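Local structure of Mll8374 protein (Mesorhizobium loti, 3B5E) at residues C32-H37 against A113-Y118; N120-V125 against A139-P144; Y20-A25 against T58-R63; L162-A167 against A206-Q211; E91-A96 against L130-I135. The protein probably hydrolyses carboxylic esters, as an alpha/beta-hydrolase of the carboxylesterase type with a serine nucleophile. One frame throughout, in Å; residues are numbered along the deposited sequence. Where two conformers were deposited one is given.

Contact 1. Residues C32-H37 against A113-Y118; sequences CLFLLH and ATFLGY
Phe34 and Phe115 lie side by side on one face of two neighbouring parallel strands, their rings forming an offset stack with centroids 4.6 Å apart and planes at 6°. Each has CG anti to the carbonyl carbon, with nearly equal chi1, which swings both rings the same way; Phe115 CE2 sits over the face of Phe34 toward its rim, 3.7 Å from Phe34 CG, while Ala113 CB comes to the edge of the Phe34 ring. An alanine in place of Phe34 is likely to open a gap over the Phe115 ring and leave it freer to turn. The strands are central in the mixed sheet of an alpha/beta-hydrolase fold, and 113-118 runs into the probable nucleophile elbow, to which Gly117 belongs. Five backbone hydrogen bonds join them, from Thr114 N to Cys32 O at one end to Tyr118 N to Leu36 O at the other; the straightest, Leu116 N to Phe34 O, measures 2.8 Å with 171° at the hydrogen. On the other face, Leu35 CD2 meets Leu116 CD2 at 3.7 Å, beneath helix 47-53. A water donates to Cys32 O at 3.0 Å and also hydrogen-bonds Thr114 OG1, at 2.8 Å.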
# COMPACT_ATOMS: atom_id res chain seq x y z
N CYS A 32 -8.04 3.78 -10.29
CA CYS A 32 -7.54 4.54 -9.17
C CYS A 32 -6.37 3.78 -8.55
O CYS A 32 -6.31 2.56 -8.63
CB CYS A 32 -8.66 4.71 -8.16
SG CYS A 32 -8.23 5.69 -6.74
N LEU A 33 -5.42 4.52 -7.98
CA LEU A 33 -4.38 3.97 -7.12
C LEU A 33 -4.38 4.75 -5.81
O LEU A 33 -4.24 5.99 -5.80
CB LEU A 33 -2.98 4.08 -7.73
CG LEU A 33 -2.46 3.07 -8.76
CD1 LEU A 33 -3.37 2.97 -9.96
CD2 LEU A 33 -1.06 3.49 -9.22
N PHE A 34 -4.51 4.02 -4.70
CA PHE A 34 -4.19 4.53 -3.37
C PHE A 34 -2.72 4.27 -3.11
O PHE A 34 -2.25 3.14 -3.31
CB PHE A 34 -5.01 3.82 -2.29
CG PHE A 34 -6.44 4.25 -2.22
CD1 PHE A 34 -7.36 3.79 -3.14
CD2 PHE A 34 -6.86 5.08 -1.20
CE1 PHE A 34 -8.71 4.17 -3.06
CE2 PHE A 34 -8.20 5.46 -1.11
CZ PHE A 34 -9.12 4.99 -2.04
N LEU A 35 -1.99 5.32 -2.75
CA LEU A 35 -0.55 5.29 -2.53
C LEU A 35 -0.25 5.49 -1.05
O LEU A 35 -0.74 6.45 -0.44
CB LEU A 35 0.14 6.37 -3.36
CG LEU A 35 -0.21 6.53 -4.83
CD1 LEU A 35 0.64 7.70 -5.38
CD2 LEU A 35 0.05 5.27 -5.59
N LEU A 36 0.54 4.57 -0.47
CA LEU A 36 0.97 4.64 0.93
C LEU A 36 2.49 4.56 1.02
O LEU A 36 3.09 3.49 0.84
CB LEU A 36 0.34 3.54 1.77
CG LEU A 36 -1.19 3.54 1.95
CD1 LEU A 36 -1.90 2.89 0.72
CD2 LEU A 36 -1.68 2.90 3.26
N HIS A 37 3.07 5.71 1.32
CA HIS A 37 4.50 5.95 1.40
C HIS A 37 5.25 5.14 2.47
O HIS A 37 4.67 4.64 3.42
CB HIS A 37 4.72 7.47 1.61
CG HIS A 37 4.17 8.00 2.91
ND1 HIS A 37 4.80 7.80 4.12
CD2 HIS A 37 3.03 8.67 3.19
CE1 HIS A 37 4.07 8.32 5.09
NE2 HIS A 37 3.00 8.88 4.56
N ALA A 113 -9.73 -0.24 -8.13
CA ALA A 113 -8.71 0.42 -7.34
C ALA A 113 -7.60 -0.57 -6.98
O ALA A 113 -7.88 -1.74 -6.76
CB ALA A 113 -9.32 0.99 -6.11
N THR A 114 -6.36 -0.09 -6.95
CA THR A 114 -5.18 -0.82 -6.47
C THR A 114 -4.61 -0.06 -5.31
O THR A 114 -4.55 1.18 -5.34
CB THR A 114 -4.07 -0.94 -7.53
OG1 THR A 114 -4.60 -1.60 -8.68
CG2 THR A 114 -2.81 -1.74 -6.98
N PHE A 115 -4.22 -0.81 -4.28
CA PHE A 115 -3.56 -0.25 -3.12
C PHE A 115 -2.06 -0.53 -3.29
O PHE A 115 -1.65 -1.67 -3.25
CB PHE A 115 -4.15 -0.82 -1.84
CG PHE A 115 -5.53 -0.32 -1.56
CD1 PHE A 115 -6.62 -0.75 -2.32
CD2 PHE A 115 -5.75 0.64 -0.56
CE1 PHE A 115 -7.90 -0.26 -2.07
CE2 PHE A 115 -7.02 1.14 -0.33
CZ PHE A 115 -8.10 0.68 -1.08
N LEU A 116 -1.28 0.53 -3.47
CA LEU A 116 0.18 0.47 -3.69
C LEU A 116 0.92 1.06 -2.48
O LEU A 116 0.88 2.28 -2.27
CB LEU A 116 0.55 1.21 -4.99
CG LEU A 116 2.04 1.43 -5.34
CD1 LEU A 116 2.75 0.08 -5.69
CD2 LEU A 116 2.25 2.48 -6.44
N GLY A 117 1.61 0.20 -1.72
CA GLY A 117 2.36 0.60 -0.54
C GLY A 117 3.83 0.27 -0.68
O GLY A 117 4.22 -0.71 -1.33
N TYR A 118 4.64 1.12 -0.07
CA TYR A 118 6.07 0.90 0.07
C TYR A 118 6.44 0.74 1.53
O TYR A 118 6.21 1.64 2.35
CB TYR A 118 6.83 2.06 -0.54
CG TYR A 118 8.34 2.03 -0.32
CD1 TYR A 118 9.07 0.86 -0.50
CD2 TYR A 118 9.02 3.19 0.06
CE1 TYR A 118 10.44 0.85 -0.31
CE2 TYR A 118 10.37 3.20 0.26
CZ TYR A 118 11.08 2.01 0.11
OH TYR A 118 12.45 2.02 0.28
O HOH W 1 -6.18 0.09 -10.28

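Contact 2. Residues N120-V125 against A139-P144; sequences NGANLV and AALLRP. With EDO (1,2-ethanediol), chain I.
Ala122 CB, on the first turns of helix 120-131, points at strand 138-142 and the loop after it, meeting Leu141 CB at 4.0 Å and Pro144 CB at 3.9 Å. One turn on, Val125 CG1 touches two neighbours, Ala139 CB at 3.8 Å and Leu141 CD2 at 3.7 Å. Its torsion (chi1 175°) sets CG1 anti to the backbone N. The same Leu141 methyl also lies against the carbonyl oxygen of Ala122, so the leucine fills the angle between helix and strand. No hydrogen bond passes directly between the segments; a bound 1,2-ethanediol, probably from the crystallisation liquor, bridges them. Asn123 ND2 donates to its O2 at 3.0 Å, nearly straight at 171°, and O2 donates in turn to Arg143 O at 2.7 Å. The diol also hydrogen-bonds Ser119 OG, the probable nucleophile, consistent with a place in the active-site pocket. The other arm of the amide, Asn123 OD1, lies 3.4 Å from Pro144 CA and accepts from Met145 N. A leucine in place of Asn123 would probably leave Met145 N without this acceptor and the diol without its amide donor. Helix segment 120-125 and strand segment 139-142 run at 145° between their N-to-C directions, within the beta-alpha-beta unit 113-118, 120-131, 138-142; strands 113-118 and 160-166 flank 138-142 in the sheet.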
# COMPACT_ATOMS: atom_id res chain seq x y z
N ASN A 120 6.74 0.30 5.19
CA ASN A 120 5.71 0.56 6.21
C ASN A 120 4.32 0.74 5.58
O ASN A 120 3.34 0.19 6.06
CB ASN A 120 6.12 1.78 7.03
CG ASN A 120 5.19 2.08 8.20
OD1 ASN A 120 4.83 3.22 8.39
ND2 ASN A 120 4.80 1.06 8.97
N GLY A 121 4.24 1.47 4.46
CA GLY A 121 2.96 1.63 3.76
C GLY A 121 2.39 0.34 3.20
O GLY A 121 1.17 0.15 3.20
N ALA A 122 3.26 -0.54 2.68
CA ALA A 122 2.87 -1.89 2.21
C ALA A 122 2.31 -2.68 3.39
O ALA A 122 1.37 -3.47 3.20
CB ALA A 122 4.04 -2.65 1.57
N ASN A 123 2.87 -2.48 4.57
CA ASN A 123 2.48 -3.26 5.73
C ASN A 123 1.15 -2.77 6.32
O ASN A 123 0.43 -3.53 6.94
CB ASN A 123 3.63 -3.31 6.75
CG ASN A 123 4.92 -3.84 6.12
OD1 ASN A 123 4.86 -4.68 5.21
ND2 ASN A 123 6.07 -3.34 6.57
N LEU A 124 0.84 -1.49 6.12
CA LEU A 124 -0.53 -0.99 6.35
C LEU A 124 -1.49 -1.68 5.39
O LEU A 124 -2.51 -2.18 5.82
CB LEU A 124 -0.60 0.55 6.15
CG LEU A 124 -1.83 1.33 6.68
CD1 LEU A 124 -3.07 1.03 5.80
CD2 LEU A 124 -2.09 1.02 8.19
N VAL A 125 -1.17 -1.71 4.09
CA VAL A 125 -2.05 -2.37 3.11
C VAL A 125 -2.32 -3.86 3.43
O VAL A 125 -3.47 -4.29 3.41
CB VAL A 125 -1.53 -2.24 1.68
CG1 VAL A 125 -2.44 -3.05 0.69
CG2 VAL A 125 -1.44 -0.73 1.24
N ALA A 139 -3.62 -5.36 -4.58
CA ALA A 139 -2.60 -4.76 -3.74
C ALA A 139 -1.22 -4.99 -4.36
O ALA A 139 -0.93 -6.09 -4.82
CB ALA A 139 -2.61 -5.36 -2.35
N ALA A 140 -0.40 -3.96 -4.35
CA ALA A 140 1.00 -4.02 -4.81
C ALA A 140 1.84 -3.62 -3.61
O ALA A 140 1.77 -2.46 -3.13
CB ALA A 140 1.25 -3.11 -5.98
N LEU A 141 2.63 -4.58 -3.11
CA LEU A 141 3.34 -4.45 -1.86
C LEU A 141 4.84 -4.44 -2.16
O LEU A 141 5.43 -5.47 -2.52
CB LEU A 141 3.02 -5.63 -0.92
CG LEU A 141 1.54 -5.93 -0.62
CD1 LEU A 141 1.41 -7.11 0.33
CD2 LEU A 141 0.78 -4.74 -0.05
N LEU A 142 5.46 -3.28 -2.00
CA LEU A 142 6.87 -3.10 -2.35
C LEU A 142 7.69 -3.18 -1.06
O LEU A 142 7.48 -2.39 -0.14
CB LEU A 142 7.10 -1.78 -3.05
CG LEU A 142 6.27 -1.53 -4.31
CD1 LEU A 142 6.68 -0.20 -4.96
CD2 LEU A 142 6.35 -2.71 -5.28
N ARG A 143 8.60 -4.16 -1.00
CA ARG A 143 9.45 -4.43 0.17
C ARG A 143 8.67 -4.60 1.49
O ARG A 143 8.99 -3.96 2.48
CB ARG A 143 10.54 -3.38 0.33
CG ARG A 143 11.20 -2.93 -0.95
CD ARG A 143 12.02 -4.04 -1.63
NE ARG A 143 12.70 -3.43 -2.76
CZ ARG A 143 12.14 -3.21 -3.94
NH1 ARG A 143 10.92 -3.65 -4.23
NH2 ARG A 143 12.81 -2.57 -4.87
N PRO A 144 7.65 -5.50 1.52
CA PRO A 144 6.84 -5.71 2.70
C PRO A 144 7.41 -6.79 3.64
O PRO A 144 8.36 -7.46 3.29
CB PRO A 144 5.53 -6.24 2.10
CG PRO A 144 6.06 -7.08 0.93
CD PRO A 144 7.20 -6.34 0.39
C1 EDO I . 9.41 -2.62 7.13
O1 EDO I . 8.95 -1.33 6.81
C2 EDO I . 9.79 -3.38 5.87
O2 EDO I . 8.67 -3.98 5.18

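Contact 3. Residues Y20-A25 against T58-R63. With EDO (1,2-ethanediol), chain K.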
# COMPACT_ATOMS: atom_id res chain seq x y z
N TYR A 20 -4.44 13.90 2.47
CA TYR A 20 -4.21 13.33 1.14
C TYR A 20 -4.23 14.36 0.05
O TYR A 20 -4.82 15.43 0.20
CB TYR A 20 -5.19 12.19 0.81
CG TYR A 20 -6.60 12.65 0.58
CD1 TYR A 20 -7.40 13.07 1.65
CD2 TYR A 20 -7.11 12.74 -0.71
CE1 TYR A 20 -8.71 13.53 1.43
CE2 TYR A 20 -8.39 13.19 -0.95
CZ TYR A 20 -9.19 13.59 0.11
OH TYR A 20 -10.46 14.05 -0.19
N ARG A 21 -3.60 14.01 -1.07
CA ARG A 21 -3.69 14.77 -2.30
C ARG A 21 -4.40 13.87 -3.33
O ARG A 21 -4.20 12.63 -3.35
CB ARG A 21 -2.30 15.11 -2.82
CG ARG A 21 -1.53 16.02 -1.92
CD ARG A 21 -0.14 16.22 -2.49
NE ARG A 21 0.68 16.99 -1.56
CZ ARG A 21 0.77 18.32 -1.51
NH1 ARG A 21 0.12 19.11 -2.35
NH2 ARG A 21 1.55 18.87 -0.59
N LEU A 22 -5.17 14.52 -4.20
CA LEU A 22 -5.92 13.85 -5.26
C LEU A 22 -5.38 14.31 -6.61
O LEU A 22 -5.56 15.49 -6.96
CB LEU A 22 -7.42 14.15 -5.19
CG LEU A 22 -8.34 13.29 -6.09
CD1 LEU A 22 -8.39 11.78 -5.65
CD2 LEU A 22 -9.72 13.87 -6.17
N LEU A 23 -4.73 13.40 -7.32
CA LEU A 23 -4.13 13.68 -8.63
C LEU A 23 -4.79 12.91 -9.79
O LEU A 23 -5.30 11.82 -9.63
CB LEU A 23 -2.62 13.41 -8.59
CG LEU A 23 -1.82 14.04 -7.45
CD1 LEU A 23 -1.71 13.20 -6.15
CD2 LEU A 23 -0.44 14.28 -8.01
N GLY A 24 -4.85 13.55 -10.95
CA GLY A 24 -5.34 12.90 -12.17
C GLY A 24 -6.83 12.65 -12.24
O GLY A 24 -7.29 11.93 -13.12
N ALA A 25 -7.59 13.22 -11.31
CA ALA A 25 -9.05 12.96 -11.24
C ALA A 25 -9.84 13.43 -12.45
O ALA A 25 -10.96 12.94 -12.64
CB ALA A 25 -9.65 13.52 -9.92
N THR A 58 -6.48 8.08 -11.46
CA THR A 58 -6.69 8.91 -10.29
C THR A 58 -5.83 8.35 -9.15
O THR A 58 -5.90 7.15 -8.82
CB THR A 58 -8.17 8.91 -9.88
OG1 THR A 58 -8.94 9.38 -10.99
CG2 THR A 58 -8.38 9.81 -8.68
N LEU A 59 -5.03 9.24 -8.57
CA LEU A 59 -4.15 8.91 -7.48
C LEU A 59 -4.67 9.54 -6.19
O LEU A 59 -4.93 10.75 -6.14
CB LEU A 59 -2.73 9.41 -7.76
CG LEU A 59 -2.12 9.00 -9.11
CD1 LEU A 59 -0.70 9.54 -9.17
CD2 LEU A 59 -2.14 7.46 -9.35
N VAL A 60 -4.85 8.71 -5.16
CA VAL A 60 -5.06 9.16 -3.77
C VAL A 60 -3.73 8.97 -3.05
O VAL A 60 -3.37 7.86 -2.65
CB VAL A 60 -6.20 8.42 -3.02
CG1 VAL A 60 -6.36 8.95 -1.57
CG2 VAL A 60 -7.53 8.51 -3.77
N ALA A 61 -2.99 10.07 -2.91
CA ALA A 61 -1.69 10.05 -2.26
C ALA A 61 -1.92 10.43 -0.79
O ALA A 61 -1.99 11.61 -0.46
CB ALA A 61 -0.76 11.00 -2.94
N ALA A 62 -2.03 9.40 0.06
CA ALA A 62 -2.38 9.55 1.47
C ALA A 62 -1.15 9.73 2.35
O ALA A 62 -0.06 9.21 2.06
CB ALA A 62 -3.20 8.37 1.91
N ARG A 63 -1.34 10.42 3.46
CA ARG A 63 -0.27 10.67 4.44
C ARG A 63 -0.54 9.96 5.75
O ARG A 63 -1.64 10.03 6.27
CB ARG A 63 -0.13 12.17 4.70
CG ARG A 63 1.04 12.57 5.64
CD ARG A 63 1.03 14.01 6.02
NE ARG A 63 1.48 14.85 4.91
CZ ARG A 63 1.77 16.14 4.99
NH1 ARG A 63 1.62 16.80 6.12
NH2 ARG A 63 2.21 16.77 3.93
C1 EDO K . 2.29 20.29 6.37
O1 EDO K . 2.74 19.93 5.06
C2 EDO K . 3.48 20.31 7.32
O2 EDO K . 3.56 19.09 8.07
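Tyr20 starts its side chain against the backbone of the facing strand: CB lies 3.5 Å from Ala61 O and 3.9 Å from Ala62 CA. CG stands between the backbone N and the carbonyl carbon (chi1 71°), the crowded position, and this carries the ring outward from the face of the sheet, CD2 meeting Val60 CG1 at 4.0 Å on the way, the two side chains passing at a slant. Farther out the ring leaves segment 58-63 altogether; it makes an edge-to-face pair with Phe98, and OH is hydrogen-bonded to His106 and Arg105 near the end of helix 85-106. On the same face Leu22 reaches back with CD1, which touches Thr58 CG2 at 3.6 Å and Val60 CG2 at 3.9 Å. The opposite face carries Leu23, whose CD1 packs on Ala61 CB at 4.0 Å beside helix 47-53, and Arg21, which turns from the strand to hydrogen-bond Ser10 O through NH1 and to form a salt bridge with Glu43. Arg63 NE pairs with the same glutamate, so one carboxylate serves two guanidinium groups. Between the faces run two antiparallel hydrogen-bonded pairs, Arg21 with Ala61 and Leu23 with Leu59, each bonded in both directions; Leu59 N to Leu23 O, at 2.8 Å and 171°, is the straightest of the four bonds. The outermost strand 20-23 is thus held to the sheet by its backbone and by aliphatic contacts, while the polar ends of Tyr20 and Arg21 tie it to a helix and loops, and Glu43, bonded by both guanidinium groups, probably stays ionised and balances their charge.

Contact 4. Residues L162-A167 against A206-Q211; sequences LIIAGA and AAIVRQ
Ile164 and Ile208 reach toward each other tip to tip, Ile164 CD1 touching Ile208 CG2 at 3.6 Å and Ile208 CB at 3.8 Å. The same CG2 also receives Leu162 CD1, 3.9 Å away and arriving from a side chain that crosses Ile208 at about a right angle. With its CG anti to the backbone N (chi1 169°), Leu162 spreads its two methyls over the helix: CD1 takes Ile208, and CD2 lies 3.8 Å from both CA and CG2 of Val209. These four buried aliphatic residues make the tight part, and no hydrogen bond joins the segments. Looser is the Ile164 CD1 to Val209 CG2 approach of 4.3 Å. Beyond it the helix turns its other side outward, where Arg210 and Gln211 are exposed; Arg210 NH1 is hydrogen-bonded to Ile53 O. The axes of segments 162-166 and 206-211 approach to 9.9 Å at 160°, nearly antiparallel, the helix lying on one face of the sheet. Ile163 and Ala165 point to the other face, onto helix 176-185, so strand 160-166 is covered on both. Strands 138-142 and 189-195 flank it, while helix 203-214 also meets helix 47-53 through Ala206 and Val209.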
# COMPACT_ATOMS: atom_id res chain seq x y z
N LEU A 162 0.48 -8.44 -5.51
CA LEU A 162 1.81 -8.45 -6.03
C LEU A 162 2.75 -8.07 -4.87
O LEU A 162 2.46 -7.14 -4.12
CB LEU A 162 1.94 -7.44 -7.18
CG LEU A 162 3.33 -7.14 -7.69
CD1 LEU A 162 3.96 -8.31 -8.50
CD2 LEU A 162 3.27 -5.86 -8.52
N ILE A 163 3.87 -8.81 -4.73
CA ILE A 163 4.95 -8.52 -3.78
C ILE A 163 6.23 -8.36 -4.57
O ILE A 163 6.53 -9.20 -5.47
CB ILE A 163 5.09 -9.66 -2.71
CG1 ILE A 163 3.85 -9.71 -1.82
CG2 ILE A 163 6.40 -9.50 -1.93
CD1 ILE A 163 3.76 -10.98 -0.98
N ILE A 164 6.97 -7.28 -4.32
CA ILE A 164 8.30 -7.14 -4.90
C ILE A 164 9.34 -6.98 -3.82
O ILE A 164 9.34 -5.99 -3.08
CB ILE A 164 8.41 -5.97 -5.85
CG1 ILE A 164 7.25 -5.96 -6.85
CG2 ILE A 164 9.80 -6.01 -6.58
CD1 ILE A 164 7.39 -4.90 -7.93
N ALA A 165 10.18 -8.01 -3.70
CA ALA A 165 11.28 -8.10 -2.75
C ALA A 165 12.55 -7.68 -3.43
O ALA A 165 12.77 -7.89 -4.62
CB ALA A 165 11.44 -9.54 -2.23
N GLY A 166 13.45 -7.14 -2.62
CA GLY A 166 14.75 -6.79 -3.15
C GLY A 166 15.80 -7.83 -2.77
O GLY A 166 16.00 -8.12 -1.61
N ALA A 167 16.53 -8.37 -3.76
CA ALA A 167 17.61 -9.38 -3.49
C ALA A 167 18.69 -8.82 -2.59
O ALA A 167 19.29 -9.54 -1.80
CB ALA A 167 18.28 -9.85 -4.85
N ALA A 206 8.22 -0.19 -10.99
CA ALA A 206 7.16 0.35 -11.85
C ALA A 206 6.88 -0.55 -13.05
O ALA A 206 5.73 -0.81 -13.38
CB ALA A 206 7.52 1.70 -12.34
N ALA A 207 7.95 -1.03 -13.68
CA ALA A 207 7.81 -1.93 -14.81
C ALA A 207 7.03 -3.20 -14.44
O ALA A 207 6.13 -3.65 -15.16
CB ALA A 207 9.17 -2.30 -15.35
N ILE A 208 7.37 -3.78 -13.30
CA ILE A 208 6.67 -4.97 -12.83
C ILE A 208 5.20 -4.70 -12.47
O ILE A 208 4.32 -5.46 -12.87
CB ILE A 208 7.38 -5.63 -11.63
CG1 ILE A 208 8.69 -6.30 -12.10
CG2 ILE A 208 6.49 -6.65 -10.96
CD1 ILE A 208 9.63 -6.73 -10.95
N VAL A 209 4.94 -3.63 -11.71
CA VAL A 209 3.54 -3.30 -11.34
C VAL A 209 2.67 -3.13 -12.63
O VAL A 209 1.54 -3.64 -12.74
CB VAL A 209 3.43 -2.05 -10.43
CG1 VAL A 209 1.94 -1.75 -10.12
CG2 VAL A 209 4.26 -2.20 -9.14
N ARG A 210 3.20 -2.42 -13.61
CA ARG A 210 2.54 -2.25 -14.90
C ARG A 210 2.21 -3.54 -15.58
O ARG A 210 1.08 -3.73 -16.03
CB ARG A 210 3.42 -1.46 -15.84
CG ARG A 210 2.99 -0.10 -16.00
CD ARG A 210 4.06 0.69 -16.67
NE ARG A 210 3.91 0.62 -18.10
CZ ARG A 210 2.99 1.28 -18.80
NH1 ARG A 210 2.11 2.08 -18.19
NH2 ARG A 210 2.96 1.14 -20.12
N GLN A 211 3.22 -4.41 -15.65
CA GLN A 211 3.12 -5.77 -16.24
C GLN A 211 2.07 -6.64 -15.51
O GLN A 211 1.33 -7.41 -16.13
CB GLN A 211 4.52 -6.44 -16.21
CG GLN A 211 5.50 -5.92 -17.30
CD GLN A 211 7.03 -6.01 -16.98
OE1 GLN A 211 7.47 -6.49 -15.91
NE2 GLN A 211 7.83 -5.52 -17.93

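Contact 5. Residues E91-A96 against L130-I135; sequences ETAAFA and LLHPGI
His132 holds CG anti to its carbonyl carbon (chi1 -63°) and turns its ring by chi2 -82°, presenting one face to Ala96 and an edge to Thr92. Ala96 CB sits over that face in a CH-pi contact, 4.1 Å from the ring centroid, 23° off the normal and displaced toward the rim, with CG its nearest ring atom at 3.8 Å. Thr92 CG2, anti to the backbone N, comes up near the ring plane to CD2 at 3.6 Å. Ala93 CA approaches NE2 obliquely at 3.5 Å, so three residues on one side of helix 85-106 line the imidazole. This is a junction of two helices on the same side of the alpha/beta-hydrolase sheet: 120-131, which follows the probable nucleophile elbow, ends just before His132, the first residue to leave helical backbone angles, and its final turn and the loop beyond rest on 85-106. Gly134 lets that loop turn at a positive phi, and Ile135 then comes back toward the helix. Its CD1 touches Ala96 CB at 3.5 Å, so this one methyl group of the alanine meets both the histidine ring and the isoleucine. At the helical end, Leu131 CD1 makes a more distant approach to Thr92 CG2, 4.2 Å. The Thr92 hydroxyl is hydrogen-bonded within its own helix, to Ile88 O, while Ile135 also packs against Phe115 of the sheet.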
# COMPACT_ATOMS: atom_id res chain seq x y z
N GLU A 91 -4.91 2.32 13.36
CA GLU A 91 -4.62 3.05 12.12
C GLU A 91 -5.21 2.35 10.91
O GLU A 91 -5.70 3.00 9.99
CB GLU A 91 -3.11 3.27 11.99
CG GLU A 91 -2.52 4.16 13.10
CD GLU A 91 -3.16 5.54 13.16
OE1 GLU A 91 -3.26 6.22 12.12
OE2 GLU A 91 -3.58 5.94 14.26
N THR A 92 -5.21 1.02 10.93
CA THR A 92 -5.81 0.25 9.87
C THR A 92 -7.35 0.46 9.86
O THR A 92 -7.95 0.61 8.80
CB THR A 92 -5.39 -1.25 9.94
OG1 THR A 92 -3.96 -1.35 10.01
CG2 THR A 92 -5.88 -2.02 8.74
N ALA A 93 -7.97 0.51 11.05
CA ALA A 93 -9.40 0.80 11.19
C ALA A 93 -9.73 2.20 10.67
O ALA A 93 -10.71 2.40 9.93
CB ALA A 93 -9.85 0.66 12.65
N ALA A 94 -8.91 3.17 11.07
CA ALA A 94 -9.07 4.53 10.61
C ALA A 94 -8.93 4.61 9.09
O ALA A 94 -9.75 5.25 8.43
CB ALA A 94 -8.08 5.46 11.30
N PHE A 95 -7.93 3.92 8.54
CA PHE A 95 -7.71 3.97 7.09
C PHE A 95 -8.84 3.32 6.26
O PHE A 95 -9.19 3.83 5.17
CB PHE A 95 -6.36 3.39 6.73
CG PHE A 95 -5.93 3.72 5.33
CD1 PHE A 95 -5.36 4.95 5.04
CD2 PHE A 95 -6.14 2.80 4.30
CE1 PHE A 95 -4.97 5.27 3.74
CE2 PHE A 95 -5.76 3.10 3.00
CZ PHE A 95 -5.18 4.35 2.72
N ALA A 96 -9.38 2.22 6.78
CA ALA A 96 -10.51 1.52 6.19
C ALA A 96 -11.69 2.50 6.03
O ALA A 96 -12.24 2.65 4.92
CB ALA A 96 -10.90 0.31 7.05
N LEU A 130 -6.16 -8.07 5.93
CA LEU A 130 -6.39 -9.13 6.91
C LEU A 130 -7.37 -8.73 7.99
O LEU A 130 -8.11 -9.56 8.49
CB LEU A 130 -5.06 -9.56 7.51
CG LEU A 130 -4.18 -10.35 6.53
CD1 LEU A 130 -2.75 -10.30 6.99
CD2 LEU A 130 -4.69 -11.80 6.37
N LEU A 131 -7.41 -7.44 8.31
CA LEU A 131 -8.24 -6.95 9.39
C LEU A 131 -9.59 -6.37 8.92
O LEU A 131 -10.54 -6.35 9.70
CB LEU A 131 -7.47 -5.91 10.20
CG LEU A 131 -6.23 -6.36 10.97
CD1 LEU A 131 -5.45 -5.17 11.50
CD2 LEU A 131 -6.57 -7.31 12.16
N HIS A 132 -9.68 -5.90 7.67
CA HIS A 132 -10.86 -5.22 7.16
C HIS A 132 -11.16 -5.71 5.78
O HIS A 132 -10.95 -5.00 4.82
CB HIS A 132 -10.66 -3.73 7.17
CG HIS A 132 -10.47 -3.20 8.55
ND1 HIS A 132 -11.52 -2.94 9.39
CD2 HIS A 132 -9.35 -2.98 9.28
CE1 HIS A 132 -11.06 -2.52 10.56
NE2 HIS A 132 -9.74 -2.57 10.53
N PRO A 133 -11.65 -6.95 5.68
CA PRO A 133 -11.94 -7.51 4.38
C PRO A 133 -13.11 -6.81 3.68
O PRO A 133 -13.98 -6.20 4.31
CB PRO A 133 -12.31 -8.96 4.71
CG PRO A 133 -12.79 -8.92 6.11
CD PRO A 133 -11.95 -7.89 6.77
N GLY A 134 -13.09 -6.87 2.36
CA GLY A 134 -14.12 -6.28 1.55
C GLY A 134 -13.77 -4.91 1.01
O GLY A 134 -14.60 -4.29 0.38
N ILE A 135 -12.56 -4.43 1.27
CA ILE A 135 -12.11 -3.14 0.77
C ILE A 135 -11.09 -3.30 -0.38
O ILE A 135 -11.30 -2.76 -1.48
CB ILE A 135 -11.48 -2.29 1.88
CG1 ILE A 135 -12.55 -1.99 2.94
CG2 ILE A 135 -10.89 -1.00 1.30
CD1 ILE A 135 -12.01 -1.36 4.16

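In the fold
Contacts 1, 2 and 3 share the central sheet: Leu33 N bonds Thr58 O (2.8 Å) between contacts 1 and 3, and Phe115 O meets Ala140 N at 2.8 Å between contacts 1 and 2. Contact 4 continues this edge-to-edge bonding through Leu141 N and Leu162 O. Contacts 4 and 5 lie on opposite sides of the chain's centre, their centres about 23 Å apart. Contact 5 touches the sheet through Phe95, whose CZ lies 3.8 Å from Leu36 CD2, and through Ile135 on Phe115. Contacts 1 and 2, centres about 9 Å apart, reach the probable triad of Ser119, Asp169 and His199: Tyr118 touches it, and the diol of contact 2 bonds Ser119.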